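Local coordinates for protein pyrroline carboxylate reductase (Plasmodium falciparum, PDB 2RCY) that probably reduces pyrroline-5-carboxylate to proline, the last step of proline biosynthesis, and binds NADP in a Rossmann-type domain, at residues S73-I78 with E101-E106. Numbering follows the deposited sequence.
Sequences SVLNNI and EMVGSE. With NAP (NADP nicotinamide-adenine-dinucleotide phosphate), chain G.
Leu75 holds CG beside its backbone N and opposite its carbonyl carbon (chi1 -73°), and Val103 places CG1 in the same relation to its own backbone (chi1 -69°); with these torsions the two side chains meet at a slant. The CG1 methyl of Val103 fits against the base of the leucine, 3.6 Å from Leu75 CB, and also touches the backbone, lying 3.3 Å from Leu75 O. The two leucine methyls divide the work: Leu75 CD2 stays 4.0 Å from Val103 CG1, while Leu75 CD1 lies 3.8 Å from the SE atom of Met102, a selenomethionine extended beyond CG (chi2 172°) that passes the leucine at an angle. One leucine thus bridges two consecutive residues of 101-106. Asn76, at the exposed margin, adds a loose contact, its CA 4.1 Å from Met102 O. The nearest pair of CA atoms, Asn76 and Val103, is 6.0 Å apart.

These ends belong to helices 71-77 and 96-103 of the NADP-binding Rossmann-type domain. Beneath them, Leu87 of the central parallel strand 86-89 touches both Leu75 and Val103, so the pair closes over the sheet. On another face of helix 71-77, Val74 turns to the cofactor, with its CG2 3.5 Å from NAP N6A; one helical turn therefore serves both the adenine pocket and the packing between helices.

No hydrogen bond or salt bridge crosses between the segments, whose small contact rests mainly on apolar side-chain packing; this is consistent with dispersion and burial rather than polar pairing, and Leu87 completes the cluster.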
loop_
_atom_site.group_PDB
_atom_site.type_symbol
_atom_site.label_atom_id
_atom_site.label_comp_id
_atom_site.label_asym_id
_atom_site.label_seq_id
_atom_site.Cartn_x
_atom_site.Cartn_y
_atom_site.Cartn_z
ATOM N N SER A 73 0.831 20.935 -39.616
ATOM C CA SER A 73 1.306 22.026 -40.467
ATOM C C SER A 73 2.173 21.513 -41.615
ATOM O O SER A 73 2.038 21.973 -42.751
ATOM C CB SER A 73 2.069 23.070 -39.645
ATOM O OG SER A 73 3.243 22.522 -39.072
ATOM N N VAL A 74 3.053 20.560 -41.307
ATOM C CA VAL A 74 3.961 19.957 -42.291
ATOM C C VAL A 74 3.183 19.283 -43.425
ATOM O O VAL A 74 3.510 19.461 -44.601
ATOM C CB VAL A 74 4.948 18.952 -41.622
ATOM C CG1 VAL A 74 5.723 18.157 -42.667
ATOM C CG2 VAL A 74 5.915 19.682 -40.700
ATOM N N LEU A 75 2.149 18.527 -43.064
ATOM C CA LEU A 75 1.307 17.839 -44.041
ATOM C C LEU A 75 0.412 18.803 -44.820
ATOM O O LEU A 75 0.067 18.540 -45.974
ATOM C CB LEU A 75 0.468 16.749 -43.365
ATOM C CG LEU A 75 1.187 15.471 -42.917
ATOM C CD1 LEU A 75 0.273 14.615 -42.056
ATOM C CD2 LEU A 75 1.706 14.673 -44.106
ATOM N N ASN A 76 0.048 19.915 -44.185
ATOM C CA ASN A 76 -0.742 20.964 -44.827
ATOM C C ASN A 76 0.069 21.729 -45.874
ATOM O O ASN A 76 -0.481 22.219 -46.862
ATOM C CB ASN A 76 -1.297 21.929 -43.777
ATOM C CG ASN A 76 -2.498 22.709 -44.274
ATOM O OD1 ASN A 76 -2.367 23.637 -45.073
ATOM N ND2 ASN A 76 -3.680 22.339 -43.792
ATOM N N ASN A 77 1.377 21.825 -45.645
ATOM C CA ASN A 77 2.289 22.484 -46.577
ATOM C C ASN A 77 2.576 21.653 -47.827
ATOM O O ASN A 77 2.793 22.206 -48.908
ATOM C CB ASN A 77 3.597 22.855 -45.873
ATOM C CG ASN A 77 3.416 23.952 -44.832
ATOM O OD1 ASN A 77 2.484 24.756 -44.909
ATOM N ND2 ASN A 77 4.315 23.989 -43.854
ATOM N N ILE A 78 2.572 20.330 -47.672
ATOM C CA ILE A 78 2.814 19.407 -48.787
ATOM C C ILE A 78 1.508 18.897 -49.410
ATOM O O ILE A 78 1.529 18.064 -50.323
ATOM C CB ILE A 78 3.707 18.204 -48.366
ATOM C CG1 ILE A 78 2.967 17.282 -47.387
ATOM C CG2 ILE A 78 5.026 18.691 -47.775
ATOM C CD1 ILE A 78 3.354 15.820 -47.509
ATOM N N GLU A 101 -7.899 14.302 -42.705
ATOM C CA GLU A 101 -8.308 15.651 -42.340
ATOM C C GLU A 101 -7.173 16.640 -42.608
ATOM O O GLU A 101 -7.416 17.820 -42.858
ATOM C CB GLU A 101 -8.704 15.688 -40.862
ATOM C CG GLU A 101 -9.580 16.865 -40.464
ATOM C CD GLU A 101 -9.757 16.982 -38.958
ATOM O OE1 GLU A 101 -9.903 15.938 -38.280
ATOM O OE2 GLU A 101 -9.757 18.127 -38.456
HETATM N N MSE A 102 -5.939 16.141 -42.561
HETATM C CA MSE A 102 -4.741 16.968 -42.727
HETATM C C MSE A 102 -4.331 17.186 -44.186
HETATM O O MSE A 102 -3.866 18.271 -44.541
HETATM C CB MSE A 102 -3.570 16.375 -41.936
HETATM C CG MSE A 102 -3.653 16.601 -40.435
HETATM SE SE MSE A 102 -2.291 15.620 -39.440
HETATM C CE MSE A 102 -2.721 16.251 -37.647
ATOM N N VAL A 103 -4.497 16.161 -45.023
ATOM C CA VAL A 103 -4.064 16.235 -46.427
ATOM C C VAL A 103 -5.186 16.069 -47.460
ATOM O O VAL A 103 -5.027 16.458 -48.618
ATOM C CB VAL A 103 -2.906 15.241 -46.751
ATOM C CG1 VAL A 103 -1.628 15.658 -46.050
ATOM C CG2 VAL A 103 -3.281 13.809 -46.393
ATOM N N GLY A 104 -6.308 15.492 -47.042
ATOM C CA GLY A 104 -7.436 15.273 -47.944
ATOM C C GLY A 104 -7.723 13.804 -48.180
ATOM O O GLY A 104 -6.808 12.977 -48.209
ATOM N N SER A 105 -9.004 13.488 -48.358
ATOM C CA SER A 105 -9.460 12.112 -48.545
ATOM C C SER A 105 -9.073 11.535 -49.907
ATOM O O SER A 105 -9.082 10.317 -50.092
ATOM C CB SER A 105 -10.977 12.028 -48.350
ATOM N N GLU A 106 -8.732 12.416 -50.848
ATOM C CA GLU A 106 -8.374 12.021 -52.214
ATOM C C GLU A 106 -6.982 11.384 -52.327
ATOM O O GLU A 106 -6.697 10.676 -53.297
ATOM C CB GLU A 106 -8.508 13.214 -53.178
ATOM C CG GLU A 106 -7.412 14.287 -53.071
ATOM C CD GLU A 106 -7.639 15.298 -51.948
ATOM O OE1 GLU A 106 -8.637 15.180 -51.202
ATOM O OE2 GLU A 106 -6.807 16.222 -51.813
HETATM P PA NAP G . 12.288 13.418 -32.626
HETATM O O1A NAP G . 13.566 12.676 -32.326
HETATM O O2A NAP G . 11.996 14.711 -31.903
HETATM O O5B NAP G . 12.210 13.650 -34.218
HETATM C C5B NAP G . 11.593 14.792 -34.806
HETATM C C4B NAP G . 12.527 15.325 -35.884
HETATM O O4B NAP G . 11.811 16.117 -36.834
HETATM C C3B NAP G . 13.617 16.207 -35.291
HETATM O O3B NAP G . 14.897 15.632 -35.575
HETATM C C2B NAP G . 13.470 17.557 -35.969
HETATM O O2B NAP G . 14.729 18.086 -36.384
HETATM C C1B NAP G . 12.577 17.276 -37.172
HETATM N N9A NAP G . 11.666 18.402 -37.514
HETATM C C8A NAP G . 11.204 19.354 -36.687
HETATM N N7A NAP G . 10.400 20.193 -37.378
HETATM C C5A NAP G . 10.358 19.755 -38.652
HETATM C C6A NAP G . 9.708 20.199 -39.800
HETATM N N6A NAP G . 8.917 21.299 -39.761
HETATM N N1A NAP G . 9.873 19.521 -40.959
HETATM C C2A NAP G . 10.654 18.429 -41.014
HETATM N N3A NAP G . 11.290 17.981 -39.921
HETATM C C4A NAP G . 11.157 18.624 -38.730
HETATM O O3 NAP G . 11.044 12.425 -32.391
HETATM P PN NAP G . 11.080 10.890 -32.876
HETATM O O1N NAP G . 11.263 10.024 -31.654
HETATM O O2N NAP G . 12.025 10.755 -34.046
HETATM O O5D NAP G . 9.579 10.643 -33.393
HETATM C C5D NAP G . 9.098 11.169 -34.626
HETATM C C4D NAP G . 7.795 10.462 -34.985
HETATM O O4D NAP G . 8.009 9.052 -35.079
HETATM C C3D NAP G . 6.710 10.681 -33.937
HETATM O O3D NAP G . 5.520 11.112 -34.600
HETATM C C2D NAP G . 6.501 9.328 -33.280
HETATM O O2D NAP G . 5.123 9.070 -32.992
HETATM C C1D NAP G . 7.026 8.345 -34.314
HETATM N N1N NAP G . 7.590 7.127 -33.720
HETATM C C2N NAP G . 8.695 7.183 -32.955
HETATM C C3N NAP G . 9.233 6.023 -32.401
HETATM C C7N NAP G . 10.472 6.093 -31.558
HETATM O O7N NAP G . 11.033 7.266 -31.273
HETATM N N7N NAP G . 10.996 5.033 -31.135
HETATM C C4N NAP G . 8.613 4.797 -32.644
HETATM C C5N NAP G . 7.472 4.763 -33.437
HETATM C C6N NAP G . 6.980 5.955 -33.966
HETATM P P2B NAP G . 15.698 18.890 -35.373
HETATM O O1X NAP G . 16.666 19.595 -36.296
HETATM O O2X NAP G . 14.781 19.816 -34.606
HETATM O O3X NAP G . 16.337 17.812 -34.531
#